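Local coordinates for 11R-lipoxygenase (Gersemia fruticosa, PDB 3VF1), which probably oxygenates polyunsaturated fatty acids with molecular oxygen as a calcium-dependent, non-heme iron lipoxygenase, at residues 466-471 / 546-551. Numbering follows the deposited sequence.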
loop_
_atom_site.group_PDB
_atom_site.type_symbol
_atom_site.label_atom_id
_atom_site.label_comp_id
_atom_site.label_asym_id
_atom_site.label_seq_id
_atom_site.Cartn_x
_atom_site.Cartn_y
_atom_site.Cartn_z
ATOM N N ARG A 466 17.163 -7.371 4.334
ATOM C CA ARG A 466 18.081 -8.430 4.741
ATOM C C ARG A 466 17.668 -9.093 6.053
ATOM O O ARG A 466 17.995 -10.254 6.290
ATOM C CB ARG A 466 19.507 -7.890 4.871
ATOM C CG ARG A 466 20.244 -7.760 3.549
ATOM C CD ARG A 466 21.745 -7.632 3.757
ATOM N NE ARG A 466 22.124 -6.365 4.377
ATOM C CZ ARG A 466 22.323 -5.230 3.710
ATOM N NH1 ARG A 466 22.168 -5.186 2.392
ATOM N NH2 ARG A 466 22.672 -4.130 4.365
ATOM N N SER A 467 16.952 -8.359 6.901
ATOM C CA SER A 467 16.588 -8.862 8.222
ATOM C C SER A 467 15.087 -9.084 8.398
ATOM O O SER A 467 14.650 -9.571 9.441
ATOM C CB SER A 467 17.078 -7.893 9.301
ATOM O OG SER A 467 18.494 -7.828 9.330
ATOM N N VAL A 468 14.297 -8.735 7.389
ATOM C CA VAL A 468 12.846 -8.803 7.525
ATOM C C VAL A 468 12.318 -10.226 7.388
ATOM O O VAL A 468 12.828 -11.018 6.597
ATOM C CB VAL A 468 12.130 -7.911 6.485
ATOM C CG1 VAL A 468 12.173 -8.550 5.100
ATOM C CG2 VAL A 468 10.692 -7.664 6.906
ATOM N N THR A 469 11.301 -10.545 8.181
ATOM C CA THR A 469 10.542 -11.776 8.011
ATOM C C THR A 469 9.061 -11.435 8.110
ATOM O O THR A 469 8.700 -10.319 8.477
ATOM C CB THR A 469 10.891 -12.833 9.078
ATOM O OG1 THR A 469 10.181 -12.552 10.290
ATOM C CG2 THR A 469 12.388 -12.853 9.353
ATOM N N PHE A 470 8.204 -12.396 7.788
ATOM C CA PHE A 470 6.765 -12.156 7.807
ATOM C C PHE A 470 6.185 -12.155 9.221
ATOM O O PHE A 470 5.004 -11.857 9.410
ATOM C CB PHE A 470 6.037 -13.176 6.929
ATOM C CG PHE A 470 5.781 -12.690 5.531
ATOM C CD1 PHE A 470 6.767 -12.775 4.560
ATOM C CD2 PHE A 470 4.558 -12.140 5.191
ATOM C CE1 PHE A 470 6.534 -12.321 3.273
ATOM C CE2 PHE A 470 4.319 -11.684 3.907
ATOM C CZ PHE A 470 5.308 -11.776 2.947
ATOM N N ASP A 471 7.007 -12.479 10.214
ATOM C CA ASP A 471 6.578 -12.375 11.604
ATOM C C ASP A 471 6.256 -10.923 11.944
ATOM O O ASP A 471 5.382 -10.645 12.767
ATOM C CB ASP A 471 7.655 -12.901 12.554
ATOM C CG ASP A 471 7.816 -14.407 12.479
ATOM O OD1 ASP A 471 6.942 -15.075 11.885
ATOM O OD2 ASP A 471 8.815 -14.923 13.023
ATOM N N THR A 546 18.905 -14.612 5.728
ATOM C CA THR A 546 17.773 -14.564 6.644
ATOM C C THR A 546 16.486 -15.000 5.952
ATOM O O THR A 546 15.926 -14.263 5.140
ATOM C CB THR A 546 17.571 -13.150 7.215
ATOM O OG1 THR A 546 18.785 -12.700 7.830
ATOM C CG2 THR A 546 16.447 -13.143 8.244
ATOM N N ASP A 547 16.027 -16.202 6.278
ATOM C CA ASP A 547 14.785 -16.725 5.728
ATOM C C ASP A 547 13.620 -15.804 6.085
ATOM O O ASP A 547 13.503 -15.347 7.223
ATOM C CB ASP A 547 14.534 -18.142 6.249
ATOM C CG ASP A 547 13.182 -18.687 5.837
ATOM O OD1 ASP A 547 12.992 -18.961 4.633
ATOM O OD2 ASP A 547 12.311 -18.847 6.719
ATOM N N LYS A 548 12.761 -15.541 5.105
ATOM C CA LYS A 548 11.669 -14.584 5.263
ATOM C C LYS A 548 10.435 -15.220 5.896
ATOM O O LYS A 548 9.427 -14.550 6.112
ATOM C CB LYS A 548 11.308 -13.987 3.902
ATOM C CG LYS A 548 12.489 -13.339 3.194
ATOM C CD LYS A 548 12.574 -11.855 3.489
ATOM C CE LYS A 548 13.982 -11.322 3.281
ATOM N NZ LYS A 548 14.887 -11.685 4.405
ATOM N N LYS A 549 10.523 -16.515 6.187
ATOM C CA LYS A 549 9.439 -17.249 6.837
ATOM C C LYS A 549 8.159 -17.271 6.003
ATOM O O LYS A 549 7.052 -17.244 6.542
ATOM C CB LYS A 549 9.162 -16.685 8.232
ATOM C CG LYS A 549 10.312 -16.889 9.199
ATOM C CD LYS A 549 9.927 -16.514 10.619
ATOM C CE LYS A 549 11.090 -16.716 11.577
ATOM N NZ LYS A 549 11.555 -18.133 11.619
ATOM N N VAL A 550 8.320 -17.320 4.685
ATOM C CA VAL A 550 7.200 -17.595 3.795
ATOM C C VAL A 550 7.096 -19.109 3.642
ATOM O O VAL A 550 8.094 -19.771 3.356
ATOM C CB VAL A 550 7.403 -16.956 2.414
ATOM C CG1 VAL A 550 6.235 -17.293 1.495
ATOM C CG2 VAL A 550 7.568 -15.451 2.545
ATOM N N PRO A 551 5.893 -19.670 3.842
ATOM C CA PRO A 551 5.754 -21.131 3.811
ATOM C C PRO A 551 6.218 -21.749 2.495
ATOM O O PRO A 551 6.065 -21.139 1.436
ATOM C CB PRO A 551 4.247 -21.346 3.987
ATOM C CG PRO A 551 3.751 -20.104 4.637
ATOM C CD PRO A 551 4.608 -19.000 4.105
HETATM O O HOH W 1 20.028 -10.070 9.168
#
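The ammonium group of Lys-548 is buried among backbone carbonyls: NZ donates to Val-468 O across the contact (3.1 Å, in the carbonyl plane) and to Thr-546 O of its own loop (2.9 Å). Tyr-465 O and Ala-541 O are also hydrogen-bonded to NZ, whose three N-H groups are thus shared among four carbonyl oxygens, and the Tyr-465 ring adds a cation-pi contact. Two interhelical loops of the helical lipoxygenase domain, one following helix 456-465 and the other preceding helix 557-579, are pinned together. Lysine suits the place because a long, flexible chain carries a three-proton donor to them; bent at chi2 (-93°) and chi4 (-77°), it crosses the Val-468 side chain at about a right angle, CD 3.7 Å from Val-468 CG1. A methionine here would probably leave these four carbonyl oxygens without their shared donor. Lys-548 O accepts from Phe-470 N at 3.0 Å and lies at the edge of the phenyl ring. Phe-470, a large apolar ring, packs among Tyr-539, Phe-563 and Met-399, with Val-550 CG2 approaching obliquely. Thr-469 begins an ST turn: its OG1, set between its own N and carbonyl carbon (chi1 81°), accepts from Asp-471 N at 3.2 Å.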